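Local coordinates for BB_2cx5_001 (Thermus thermophilus, PDB 3RI0), which serves as a computationally designed scaffold that presents a grafted linear HIV epitope, built on a protein of the aminoacyl-tRNA editing domain family, at residues A[124-129]-A[135-140]; A[72-77]-A[151-156]; A[8-13]-A[20-25]; A[66-71]-A[114-119]. The protein carries 6 engineered substitutions. One frame throughout, in Å; residues are numbered along the deposited sequence.

Interaction 1. Residues A[124-129]-A[135-140]; sequences EVWAAG and LFRATP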
loop_
_atom_site.group_PDB
_atom_site.type_symbol
_atom_site.label_atom_id
_atom_site.label_comp_id
_atom_site.label_asym_id
_atom_site.label_seq_id
_atom_site.Cartn_x
_atom_site.Cartn_y
_atom_site.Cartn_z
ATOM N N GLU A 124 -0.740 1.473 14.888
ATOM C CA GLU A 124 0.104 0.841 13.883
ATOM C C GLU A 124 -0.765 0.191 12.817
ATOM O O GLU A 124 -1.912 -0.160 13.082
ATOM C CB GLU A 124 1.027 -0.211 14.502
ATOM C CG GLU A 124 0.479 -1.615 14.419
ATOM C CD GLU A 124 0.038 -2.144 15.748
ATOM O OE1 GLU A 124 0.921 -2.421 16.593
ATOM O OE2 GLU A 124 -1.185 -2.277 15.955
ATOM N N VAL A 125 -0.211 0.037 11.616
ATOM C CA VAL A 125 -0.931 -0.563 10.495
ATOM C C VAL A 125 -0.044 -1.610 9.819
ATOM O O VAL A 125 1.172 -1.644 10.044
ATOM C CB VAL A 125 -1.339 0.516 9.449
ATOM C CG1 VAL A 125 -2.430 1.419 10.010
ATOM C CG2 VAL A 125 -0.139 1.355 9.074
ATOM N N TRP A 126 -0.657 -2.463 9.002
ATOM C CA TRP A 126 0.066 -3.510 8.284
ATOM C C TRP A 126 -0.064 -3.336 6.770
ATOM O O TRP A 126 -1.178 -3.347 6.223
ATOM C CB TRP A 126 -0.453 -4.888 8.691
ATOM C CG TRP A 126 -0.247 -5.206 10.142
ATOM C CD1 TRP A 126 -1.024 -4.807 11.197
ATOM C CD2 TRP A 126 0.830 -5.958 10.705
ATOM N NE1 TRP A 126 -0.496 -5.266 12.378
ATOM C CE2 TRP A 126 0.644 -5.977 12.106
ATOM C CE3 TRP A 126 1.942 -6.616 10.161
ATOM C CZ2 TRP A 126 1.528 -6.636 12.972
ATOM C CZ3 TRP A 126 2.819 -7.271 11.016
ATOM C CH2 TRP A 126 2.606 -7.274 12.412
ATOM N N ALA A 127 1.076 -3.194 6.100
ATOM C CA ALA A 127 1.118 -3.015 4.655
ATOM C C ALA A 127 1.564 -4.297 3.976
ATOM O O ALA A 127 2.185 -5.156 4.600
ATOM C CB ALA A 127 2.080 -1.883 4.294
ATOM N N ALA A 128 1.265 -4.410 2.688
ATOM C CA ALA A 128 1.615 -5.597 1.914
ATOM C C ALA A 128 3.131 -5.759 1.704
ATOM O O ALA A 128 3.855 -4.785 1.516
ATOM C CB ALA A 128 0.898 -5.560 0.575
ATOM N N GLY A 129 3.598 -7.003 1.736
ATOM C CA GLY A 129 5.015 -7.268 1.573
ATOM C C GLY A 129 5.449 -7.859 0.239
ATOM O O GLY A 129 6.446 -8.584 0.187
ATOM N N LEU A 135 3.350 -9.194 4.979
ATOM C CA LEU A 135 3.001 -7.912 5.575
ATOM C C LEU A 135 4.155 -7.446 6.437
ATOM O O LEU A 135 5.024 -8.243 6.806
ATOM C CB LEU A 135 1.769 -8.060 6.487
ATOM C CG LEU A 135 0.390 -8.473 5.957
ATOM C CD1 LEU A 135 -0.461 -8.990 7.124
ATOM C CD2 LEU A 135 -0.299 -7.284 5.287
ATOM N N PHE A 136 4.155 -6.157 6.753
ATOM C CA PHE A 136 5.151 -5.588 7.636
ATOM C C PHE A 136 4.388 -4.492 8.340
ATOM O O PHE A 136 3.568 -3.801 7.722
ATOM C CB PHE A 136 6.378 -5.057 6.861
ATOM C CG PHE A 136 6.142 -3.794 6.059
ATOM C CD1 PHE A 136 6.232 -2.547 6.666
ATOM C CD2 PHE A 136 5.931 -3.857 4.682
ATOM C CE1 PHE A 136 6.116 -1.364 5.909
ATOM C CE2 PHE A 136 5.815 -2.682 3.906
ATOM C CZ PHE A 136 5.910 -1.439 4.520
ATOM N N ARG A 137 4.604 -4.348 9.639
ATOM C CA ARG A 137 3.876 -3.322 10.359
ATOM C C ARG A 137 4.693 -2.062 10.520
ATOM O O ARG A 137 5.929 -2.087 10.457
ATOM C CB ARG A 137 3.446 -3.820 11.731
ATOM C CG ARG A 137 4.559 -3.955 12.729
ATOM C CD ARG A 137 4.011 -4.142 14.136
ATOM N NE ARG A 137 3.700 -2.889 14.821
ATOM C CZ ARG A 137 4.587 -1.924 15.057
ATOM N NH1 ARG A 137 5.846 -2.062 14.653
ATOM N NH2 ARG A 137 4.226 -0.825 15.710
ATOM N N ALA A 138 3.994 -0.958 10.736
ATOM C CA ALA A 138 4.636 0.326 10.927
ATOM C C ALA A 138 3.587 1.243 11.505
ATOM O O ALA A 138 2.395 0.968 11.382
ATOM C CB ALA A 138 5.131 0.872 9.591
ATOM N N THR A 139 4.015 2.322 12.149
ATOM C CA THR A 139 3.048 3.266 12.691
ATOM C C THR A 139 2.720 4.179 11.516
ATOM O O THR A 139 3.491 4.261 10.555
ATOM C CB THR A 139 3.638 4.114 13.842
ATOM O OG1 THR A 139 4.698 4.937 13.335
ATOM C CG2 THR A 139 4.194 3.214 14.946
ATOM N N PRO A 140 1.555 4.839 11.551
ATOM C CA PRO A 140 1.170 5.741 10.469
ATOM C C PRO A 140 2.247 6.789 10.213
ATOM O O PRO A 140 2.493 7.171 9.072
ATOM C CB PRO A 140 -0.115 6.357 10.992
ATOM C CG PRO A 140 -0.743 5.212 11.706
ATOM C CD PRO A 140 0.431 4.654 12.491
#

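Interaction 2. Residues A[72-77]-A[151-156]; sequences LGKAAR and VADLKE. Engineered in segment 72-77: A76 (natural residue Thr).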
loop_
_atom_site.group_PDB
_atom_site.type_symbol
_atom_site.label_atom_id
_atom_site.label_comp_id
_atom_site.label_asym_id
_atom_site.label_seq_id
_atom_site.Cartn_x
_atom_site.Cartn_y
_atom_site.Cartn_z
ATOM N N LEU A 72 -13.089 7.315 -6.175
ATOM C CA LEU A 72 -12.369 7.856 -7.323
ATOM C C LEU A 72 -12.725 9.309 -7.615
ATOM O O LEU A 72 -11.968 10.017 -8.282
ATOM C CB LEU A 72 -12.624 6.994 -8.559
ATOM C CG LEU A 72 -11.916 5.642 -8.525
ATOM C CD1 LEU A 72 -12.343 4.820 -9.721
ATOM C CD2 LEU A 72 -10.409 5.854 -8.517
ATOM N N GLY A 73 -13.873 9.750 -7.111
ATOM C CA GLY A 73 -14.280 11.127 -7.322
ATOM C C GLY A 73 -13.356 12.070 -6.579
ATOM O O GLY A 73 -12.840 13.026 -7.158
ATOM N N LYS A 74 -13.132 11.793 -5.294
ATOM C CA LYS A 74 -12.265 12.623 -4.457
ATOM C C LYS A 74 -10.810 12.490 -4.894
ATOM O O LYS A 74 -10.048 13.456 -4.888
ATOM C CB LYS A 74 -12.366 12.199 -2.996
ATOM C CG LYS A 74 -13.774 12.008 -2.466
ATOM C CD LYS A 74 -13.718 11.539 -1.024
ATOM C CE LYS A 74 -15.099 11.448 -0.390
ATOM N NZ LYS A 74 -14.992 11.285 1.094
ATOM N N ALA A 75 -10.425 11.274 -5.259
ATOM C CA ALA A 75 -9.062 11.011 -5.691
ATOM C C ALA A 75 -8.705 11.863 -6.905
ATOM O O ALA A 75 -7.581 12.347 -7.015
ATOM C CB ALA A 75 -8.898 9.532 -6.016
ATOM N N ALA A 76 -9.670 12.060 -7.802
ATOM C CA ALA A 76 -9.466 12.839 -9.025
ATOM C C ALA A 76 -9.452 14.359 -8.835
ATOM O O ALA A 76 -8.639 15.051 -9.445
ATOM C CB ALA A 76 -10.524 12.460 -10.065
ATOM N N ARG A 77 -10.348 14.889 -8.008
ATOM C CA ARG A 77 -10.386 16.334 -7.789
ATOM C C ARG A 77 -9.152 16.740 -7.001
ATOM O O ARG A 77 -8.753 17.907 -6.966
ATOM C CB ARG A 77 -11.644 16.733 -7.014
ATOM C CG ARG A 77 -12.947 16.487 -7.767
ATOM C CD ARG A 77 -14.131 17.100 -7.031
ATOM N NE ARG A 77 -14.473 16.388 -5.801
ATOM C CZ ARG A 77 -15.147 15.243 -5.768
ATOM N NH1 ARG A 77 -15.553 14.675 -6.898
ATOM N NH2 ARG A 77 -15.413 14.665 -4.606
ATOM N N VAL A 151 -1.625 13.320 3.613
ATOM C CA VAL A 151 -2.811 12.837 4.314
ATOM C C VAL A 151 -4.028 13.349 3.565
ATOM O O VAL A 151 -4.047 14.496 3.119
ATOM C CB VAL A 151 -2.857 13.356 5.776
ATOM C CG1 VAL A 151 -4.236 13.173 6.348
ATOM C CG2 VAL A 151 -1.842 12.620 6.624
ATOM N N ALA A 152 -5.046 12.506 3.418
ATOM C CA ALA A 152 -6.237 12.925 2.691
ATOM C C ALA A 152 -7.506 12.134 2.981
ATOM O O ALA A 152 -7.478 11.028 3.522
ATOM C CB ALA A 152 -5.958 12.893 1.190
ATOM N N ASP A 153 -8.628 12.731 2.603
ATOM C CA ASP A 153 -9.931 12.117 2.763
ATOM C C ASP A 153 -10.162 11.428 1.418
ATOM O O ASP A 153 -10.376 12.098 0.402
ATOM C CB ASP A 153 -10.974 13.209 3.028
ATOM C CG ASP A 153 -12.374 12.744 2.751
ATOM O OD1 ASP A 153 -12.737 11.645 3.223
ATOM O OD2 ASP A 153 -13.111 13.474 2.061
ATOM N N LEU A 154 -10.129 10.097 1.414
ATOM C CA LEU A 154 -10.247 9.353 0.162
ATOM C C LEU A 154 -11.398 8.358 -0.032
ATOM O O LEU A 154 -11.806 8.096 -1.161
ATOM C CB LEU A 154 -8.932 8.604 -0.085
ATOM C CG LEU A 154 -7.642 9.424 -0.078
ATOM C CD1 LEU A 154 -6.434 8.479 0.029
ATOM C CD2 LEU A 154 -7.570 10.268 -1.331
ATOM N N LYS A 155 -11.905 7.801 1.057
ATOM C CA LYS A 155 -12.956 6.791 0.994
ATOM C C LYS A 155 -14.336 7.245 0.562
ATOM O O LYS A 155 -14.629 8.436 0.493
ATOM C CB LYS A 155 -13.104 6.115 2.351
ATOM C CG LYS A 155 -13.877 6.962 3.335
ATOM C CD LYS A 155 -13.244 6.922 4.699
ATOM C CE LYS A 155 -13.814 7.998 5.611
ATOM N NZ LYS A 155 -15.121 7.631 6.200
ATOM N N GLU A 156 -15.185 6.263 0.278
ATOM C CA GLU A 156 -16.557 6.520 -0.110
ATOM C C GLU A 156 -17.340 6.655 1.193
ATOM O O GLU A 156 -17.149 5.872 2.128
ATOM C CB GLU A 156 -17.085 5.364 -0.961
ATOM C CG GLU A 156 -16.278 5.152 -2.236
ATOM C CD GLU A 156 -17.034 4.377 -3.300
ATOM O OE1 GLU A 156 -17.337 3.196 -3.070
ATOM O OE2 GLU A 156 -17.329 4.955 -4.370
HETATM O O HOH W 1 -15.586 5.810 -7.066
#

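Interaction 3. Residues A[8-13]-A[20-25]; sequences RVQGAL and HLKVVE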
loop_
_atom_site.group_PDB
_atom_site.type_symbol
_atom_site.label_atom_id
_atom_site.label_comp_id
_atom_site.label_asym_id
_atom_site.label_seq_id
_atom_site.Cartn_x
_atom_site.Cartn_y
_atom_site.Cartn_z
ATOM N N ARG A 8 12.495 -8.766 -1.317
ATOM C CA ARG A 8 12.645 -7.525 -2.057
ATOM C C ARG A 8 12.140 -6.337 -1.257
ATOM O O ARG A 8 12.784 -5.293 -1.205
ATOM C CB ARG A 8 11.906 -7.600 -3.399
ATOM C CG ARG A 8 12.043 -6.319 -4.202
ATOM C CD ARG A 8 11.979 -6.587 -5.685
ATOM N NE ARG A 8 12.864 -5.690 -6.422
ATOM C CZ ARG A 8 12.494 -4.522 -6.933
ATOM N NH1 ARG A 8 11.243 -4.094 -6.798
ATOM N NH2 ARG A 8 13.384 -3.776 -7.579
ATOM N N VAL A 9 10.982 -6.495 -0.627
ATOM C CA VAL A 9 10.423 -5.413 0.176
ATOM C C VAL A 9 11.312 -5.166 1.399
ATOM O O VAL A 9 11.479 -4.023 1.826
ATOM C CB VAL A 9 8.977 -5.729 0.648
ATOM C CG1 VAL A 9 8.501 -4.645 1.607
ATOM C CG2 VAL A 9 8.029 -5.806 -0.563
ATOM N N GLN A 10 11.898 -6.226 1.948
ATOM C CA GLN A 10 12.760 -6.071 3.111
ATOM C C GLN A 10 13.997 -5.266 2.729
ATOM O O GLN A 10 14.375 -4.332 3.430
ATOM C CB GLN A 10 13.178 -7.432 3.666
ATOM C CG GLN A 10 14.024 -7.347 4.924
ATOM C CD GLN A 10 13.290 -6.690 6.066
ATOM O OE1 GLN A 10 12.302 -7.223 6.565
ATOM N NE2 GLN A 10 13.762 -5.518 6.487
ATOM N N GLY A 11 14.627 -5.626 1.610
ATOM C CA GLY A 11 15.806 -4.901 1.154
ATOM C C GLY A 11 15.473 -3.447 0.895
ATOM O O GLY A 11 16.281 -2.544 1.163
ATOM N N ALA A 12 14.275 -3.212 0.371
ATOM C CA ALA A 12 13.818 -1.850 0.081
ATOM C C ALA A 12 13.674 -1.060 1.381
ATOM O O ALA A 12 14.058 0.104 1.442
ATOM C CB ALA A 12 12.471 -1.883 -0.665
ATOM N N LEU A 13 13.126 -1.693 2.417
ATOM C CA LEU A 13 12.959 -1.019 3.696
ATOM C C LEU A 13 14.309 -0.642 4.295
ATOM O O LEU A 13 14.461 0.454 4.824
ATOM C CB LEU A 13 12.166 -1.887 4.680
ATOM C CG LEU A 13 10.665 -2.014 4.396
ATOM C CD1 LEU A 13 10.042 -3.012 5.366
ATOM C CD2 LEU A 13 9.981 -0.646 4.520
ATOM N N HIS A 20 14.439 -1.500 10.615
ATOM C CA HIS A 20 13.890 -2.096 11.826
ATOM C C HIS A 20 12.481 -2.643 11.597
ATOM O O HIS A 20 11.972 -3.379 12.430
ATOM C CB HIS A 20 13.881 -1.091 12.975
ATOM C CG HIS A 20 12.980 0.084 12.745
ATOM N ND1 HIS A 20 13.254 1.059 11.810
ATOM C CD2 HIS A 20 11.829 0.456 13.353
ATOM C CE1 HIS A 20 12.313 1.985 11.857
ATOM N NE2 HIS A 20 11.436 1.645 12.786
ATOM N N LEU A 21 11.859 -2.275 10.478
ATOM C CA LEU A 21 10.527 -2.793 10.143
ATOM C C LEU A 21 10.809 -4.134 9.470
ATOM O O LEU A 21 11.662 -4.207 8.582
ATOM C CB LEU A 21 9.803 -1.854 9.170
ATOM C CG LEU A 21 9.598 -0.416 9.684
ATOM C CD1 LEU A 21 8.933 0.443 8.607
ATOM C CD2 LEU A 21 8.722 -0.442 10.938
ATOM N N LYS A 22 10.112 -5.186 9.895
ATOM C CA LYS A 22 10.337 -6.530 9.367
ATOM C C LYS A 22 9.187 -7.092 8.548
ATOM O O LYS A 22 8.032 -7.062 8.984
ATOM C CB LYS A 22 10.622 -7.507 10.516
ATOM C CG LYS A 22 11.637 -7.003 11.539
ATOM C CD LYS A 22 12.963 -6.671 10.881
ATOM C CE LYS A 22 14.015 -6.306 11.909
ATOM N NZ LYS A 22 15.326 -5.979 11.258
ATOM N N VAL A 23 9.515 -7.614 7.368
ATOM C CA VAL A 23 8.511 -8.220 6.510
ATOM C C VAL A 23 8.231 -9.602 7.078
ATOM O O VAL A 23 9.153 -10.370 7.367
ATOM C CB VAL A 23 8.992 -8.355 5.059
ATOM C CG1 VAL A 23 7.950 -9.124 4.247
ATOM C CG2 VAL A 23 9.195 -6.987 4.455
ATOM N N VAL A 24 6.947 -9.902 7.234
ATOM C CA VAL A 24 6.479 -11.158 7.800
ATOM C C VAL A 24 5.721 -11.998 6.774
ATOM O O VAL A 24 4.973 -11.468 5.948
ATOM C CB VAL A 24 5.586 -10.847 9.030
ATOM C CG1 VAL A 24 4.619 -11.965 9.289
ATOM C CG2 VAL A 24 6.470 -10.591 10.244
ATOM N N GLU A 25 5.913 -13.312 6.826
ATOM C CA GLU A 25 5.270 -14.200 5.866
ATOM C C GLU A 25 4.187 -15.056 6.504
ATOM O O GLU A 25 4.435 -15.794 7.452
ATOM C CB GLU A 25 6.319 -15.095 5.210
ATOM C CG GLU A 25 5.903 -15.653 3.867
ATOM C CD GLU A 25 6.972 -15.452 2.810
ATOM O OE1 GLU A 25 8.041 -16.087 2.925
ATOM O OE2 GLU A 25 6.749 -14.654 1.871
#

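Interaction 4. Residues A[66-71]-A[114-119]; sequences GKNRLD and YLDEDL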
loop_
_atom_site.group_PDB
_atom_site.type_symbol
_atom_site.label_atom_id
_atom_site.label_comp_id
_atom_site.label_asym_id
_atom_site.label_seq_id
_atom_site.Cartn_x
_atom_site.Cartn_y
_atom_site.Cartn_z
ATOM N N GLY A 66 -8.062 -0.917 4.907
ATOM C CA GLY A 66 -8.664 -2.147 4.432
ATOM C C GLY A 66 -10.181 -2.152 4.582
ATOM O O GLY A 66 -10.865 -2.927 3.929
ATOM N N LYS A 67 -10.718 -1.272 5.417
ATOM C CA LYS A 67 -12.166 -1.229 5.629
ATOM C C LYS A 67 -12.860 -0.161 4.783
ATOM O O LYS A 67 -14.030 0.161 5.030
ATOM C CB LYS A 67 -12.478 -0.943 7.096
ATOM C CG LYS A 67 -12.331 0.530 7.425
ATOM C CD LYS A 67 -12.479 0.831 8.900
ATOM C CE LYS A 67 -12.060 2.262 9.158
ATOM N NZ LYS A 67 -11.969 2.595 10.596
ATOM N N ASN A 68 -12.144 0.408 3.813
ATOM C CA ASN A 68 -12.736 1.432 2.954
ATOM C C ASN A 68 -12.459 1.143 1.494
ATOM O O ASN A 68 -11.525 0.430 1.154
ATOM C CB ASN A 68 -12.170 2.827 3.247
ATOM C CG ASN A 68 -12.361 3.261 4.693
ATOM O OD1 ASN A 68 -13.385 2.977 5.319
ATOM N ND2 ASN A 68 -11.376 3.984 5.222
ATOM N N ARG A 69 -13.283 1.697 0.619
ATOM C CA ARG A 69 -13.037 1.540 -0.800
ATOM C C ARG A 69 -12.814 2.963 -1.323
ATOM O O ARG A 69 -13.482 3.913 -0.905
ATOM C CB ARG A 69 -14.188 0.791 -1.500
ATOM C CG ARG A 69 -15.592 1.329 -1.304
ATOM C CD ARG A 69 -16.640 0.204 -1.081
ATOM N NE ARG A 69 -16.185 -1.156 -1.404
ATOM C CZ ARG A 69 -16.960 -2.240 -1.334
ATOM N NH1 ARG A 69 -18.228 -2.133 -0.960
ATOM N NH2 ARG A 69 -16.463 -3.436 -1.622
ATOM N N LEU A 70 -11.821 3.102 -2.194
ATOM C CA LEU A 70 -11.441 4.391 -2.751
ATOM C C LEU A 70 -12.514 5.139 -3.536
ATOM O O LEU A 70 -13.084 4.611 -4.488
ATOM C CB LEU A 70 -10.219 4.224 -3.648
ATOM C CG LEU A 70 -9.714 5.530 -4.265
ATOM C CD1 LEU A 70 -9.195 6.461 -3.162
ATOM C CD2 LEU A 70 -8.617 5.226 -5.262
ATOM N N ASP A 71 -12.776 6.377 -3.135
ATOM C CA ASP A 71 -13.747 7.197 -3.842
ATOM C C ASP A 71 -12.958 7.852 -4.969
ATOM O O ASP A 71 -12.223 8.813 -4.744
ATOM C CB ASP A 71 -14.323 8.275 -2.927
ATOM C CG ASP A 71 -15.406 9.097 -3.611
ATOM O OD1 ASP A 71 -15.225 9.422 -4.802
ATOM O OD2 ASP A 71 -16.427 9.419 -2.955
ATOM N N TYR A 114 -0.902 9.419 -1.620
ATOM C CA TYR A 114 -1.940 9.934 -0.737
ATOM C C TYR A 114 -2.315 8.878 0.294
ATOM O O TYR A 114 -2.310 7.681 0.003
ATOM C CB TYR A 114 -3.149 10.363 -1.555
ATOM C CG TYR A 114 -2.775 11.410 -2.575
ATOM C CD1 TYR A 114 -2.185 11.050 -3.788
ATOM C CD2 TYR A 114 -2.941 12.762 -2.299
ATOM C CE1 TYR A 114 -1.773 12.015 -4.705
ATOM C CE2 TYR A 114 -2.530 13.732 -3.203
ATOM C CZ TYR A 114 -1.946 13.357 -4.402
ATOM O OH TYR A 114 -1.550 14.323 -5.294
ATOM N N LEU A 115 -2.644 9.325 1.503
ATOM C CA LEU A 115 -2.973 8.415 2.594
ATOM C C LEU A 115 -4.345 8.631 3.222
ATOM O O LEU A 115 -4.625 9.687 3.792
ATOM C CB LEU A 115 -1.899 8.521 3.684
ATOM C CG LEU A 115 -2.036 7.659 4.947
ATOM C CD1 LEU A 115 -1.137 6.457 4.840
ATOM C CD2 LEU A 115 -1.633 8.458 6.169
ATOM N N ASP A 116 -5.178 7.601 3.120
ATOM C CA ASP A 116 -6.530 7.569 3.681
ATOM C C ASP A 116 -6.422 8.020 5.131
ATOM O O ASP A 116 -5.828 7.312 5.945
ATOM C CB ASP A 116 -7.045 6.121 3.636
ATOM C CG ASP A 116 -8.442 5.948 4.228
ATOM O OD1 ASP A 116 -8.886 6.788 5.046
ATOM O OD2 ASP A 116 -9.091 4.936 3.871
ATOM N N GLU A 117 -7.005 9.173 5.455
ATOM C CA GLU A 117 -6.932 9.696 6.827
ATOM C C GLU A 117 -7.333 8.704 7.914
ATOM O O GLU A 117 -6.872 8.813 9.050
ATOM C CB GLU A 117 -7.757 10.986 6.969
ATOM C CG GLU A 117 -9.162 10.968 6.355
ATOM C CD GLU A 117 -9.910 12.286 6.605
ATOM O OE1 GLU A 117 -9.326 13.374 6.386
ATOM O OE2 GLU A 117 -11.084 12.230 7.021
ATOM N N ASP A 118 -8.173 7.730 7.582
ATOM C CA ASP A 118 -8.588 6.737 8.569
ATOM C C ASP A 118 -7.428 5.877 9.059
ATOM O O ASP A 118 -7.507 5.285 10.132
ATOM C CB ASP A 118 -9.695 5.836 8.011
ATOM C CG ASP A 118 -11.037 6.555 7.903
ATOM O OD1 ASP A 118 -11.130 7.732 8.326
ATOM O OD2 ASP A 118 -11.998 5.942 7.394
ATOM N N LEU A 119 -6.352 5.800 8.284
ATOM C CA LEU A 119 -5.196 5.001 8.693
ATOM C C LEU A 119 -4.471 5.633 9.884
ATOM O O LEU A 119 -3.877 4.924 10.696
ATOM C CB LEU A 119 -4.224 4.824 7.521
ATOM C CG LEU A 119 -4.666 3.850 6.423
ATOM C CD1 LEU A 119 -3.681 3.884 5.262
ATOM C CD2 LEU A 119 -4.751 2.441 7.002
#

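Interaction 1. Residues A[124-129]-A[135-140]
R137 and W126 are brought together by complementary first torsions: CG of R137 lies between its backbone N and carbonyl carbon (chi1 72°), whereas CG of W126 lies anti to its carbonyl carbon (chi1 -63°), turning the indole over the root of the arginine. R137 CB consequently stands 3.3 Å from the centroid of the six-membered ring of W126, almost exactly on the ring normal, in a CH-pi contact. A bend at chi3 (-85°) then carries the guanidinium past the ring, steeply inclined to it. Its NE meets OE1 of E124 at 3.3 Å, a salt bridge with a weak hydrogen bond at the guanidinium edge. Arginine suits this partly exposed face because its methylenes serve the ring and its charge serves the acid.

The other face, bearing V125, A127, F136 and A138, is buried and apolar. The methyl of A127 sits over one face of the F136 ring, CB 4.1 Å from the centroid, while F136 also packs on V9 and L13 of helix 4-15.

Between the faces run four backbone bonds in two reciprocal pairs, V125 with A138 and A127 with F136; the shortest joins V125 N to A138 O at 2.8 Å. Hydrogen-bonded pairs alternating with non-hydrogen-bonded ones mark an antiparallel beta hairpin, here set between strands 47-54 and 23-25 of the mixed sheet.

Interaction 2. Residues A[72-77]-A[151-156]
K74 and L154 mark the closest backbone approach, their CA atoms 6.0 Å apart, where the first turns of helix 72-79 face the chain that leaves strand 150-152. Residues 153-156 run past the helix start without forming a regular element. The backbone is also tied to the loop before the helix, L154 bonding to D71, the helix N-cap.

K74 carries most of the contact. Its CG lies beside the backbone N and anti to the carbonyl carbon (chi1 -47°), and beyond CG the chain is fully extended, so the methylenes pass over the backbone of D153 to K155 before the ammonium group is delivered. CE comes within 3.2 Å of the carbonyl O of K155, and NZ bonds to that oxygen at 2.9 Å. NZ also forms a salt bridge with D153: OD2 at 3.0 Å is met on its syn side, somewhat out of the carboxylate plane, and the bond from NZ to OD1 at 3.1 Å is weak. A long, flexible lysine fits here because it can span the gap and still offer several N-H groups.

L154 leaves its backbone away from segment 72-77, but its end comes back to pack on L78 of the same helix and on F62 of strand 59-65, forming the apolar side of the junction. At the helix start one water accepts from L72 N at 3.0 Å and donates weakly to E156 OE2.

With one carboxylate and one carbonyl sharing its ammonium, K74 is probably held as a cation; the extra carbonyl bond ties that charge to the backbone as well as to D153, which would help hold residues 153-155 against the helix.

Interaction 3. Residues A[8-13]-A[20-25]
Q10 reaches V23 and L21 through a side chain that leaves the helix anti to its backbone N (chi1 -177°) and then folds at chi2 (62°), which turns the O and N of the terminal amide to the extended chain. Both ends of the amide are used. OE1 accepts from V23 N at 2.9 Å, nearly straight, with the donor tilted slightly from the carbonyl plane; NE2 donates to L21 O at 3.2 Å, in the plane of both groups. The O of L21 and the N of V23 flank K22 on one side of the chain, and a neighbouring strand in parallel pairing would bond to just such a couple. Glutamine suits the place because it carries a donor and an acceptor side by side, and the two bonds fix the rotation of the amide.

Beneath this polar grip lies an apolar layer. V23 directs CG2 at the helix, where it touches CG1 of V9 at 3.8 Å; the two side chains cross at about a right angle. L13, one turn on, brings its CD1 branch to L21 and V23, 4.0 Å from L21 CB and 4.2 Å from V23 CG2. Beta-branched valines and the longer leucines fill this seam, and it continues inward, L13 and L21 packing on L146 of helix 140-147.

The segment axes lie 9.1 Å apart and run almost antiparallel, at 165°. This is a helix-loop-strand unit of an alpha/beta fold, with helix 4-15 folded back on strand 23-25, a strand paired to 134-138 alone within the chain.

Interaction 4. Residues A[66-71]-A[114-119]
N68 presents its flat amide to two carboxylates, those of D116 and D118, and both are met at the ND2 end. D116 OD2 lies 2.8 Å from N68 ND2, almost in the amide plane, and receives the bond through its syn lone pair; the two planes are inclined by 32°. D118 OD2 is 3.0 Å from N68 ND2 but tilted from the amide plane, and is itself met on its anti side, its carboxylate turned 62° against the amide. An asparagine fits between two acids because its NH2 offers a proton to each without needing a charge. The two bonds also fix which way round the amide sits.

D116 reaches N68 with CG anti to its backbone N (chi1 179°). Its other oxygen, OD1, accepts from D118 N at 2.8 Å, from above the carboxylate plane, closing an Asx turn that starts the 3-10 segment 117-119; OD2 has a second partner in S65 N. Nearby positive charge is looser: K67 NZ, weakly hydrogen-bonded to Y122 OH, stays 4.6 Å from D118 OD2, and K155 makes only a long, weak ion pair with that oxygen. These lysines would tend to offset the charge of the acids.

The contact ties the loop between strand 59-65 and helix 72-79 to the end of strand 113-116, which runs parallel to both 59-65 and 150-152. Just past the turn, L119 packs on V48 of strand 47-54.

Interactions 1 and 3 form one continuous region: strands 134-138 and 23-25 are neighbours, joined by L135 O and V24 N, and the buried apolar face of the hairpin meets helix 4-15. Interactions 2 and 4 make a second cluster across the chain's centre from interaction 3, their segments alternating along the sequence and linked by backbone bonds between A152 and E117 and between L154 and D71. Interaction 3, a side-chain amide over hydrophobic packing, is the buried one; the other three are partly buried. Interaction 1 is mainly regular strand pairing, whereas interactions 2 and 4 rely on polar side chains: a lysine charge in interaction 2, a neutral amide between acids in interaction 4. P140 against L119 connects interactions 1 and 4.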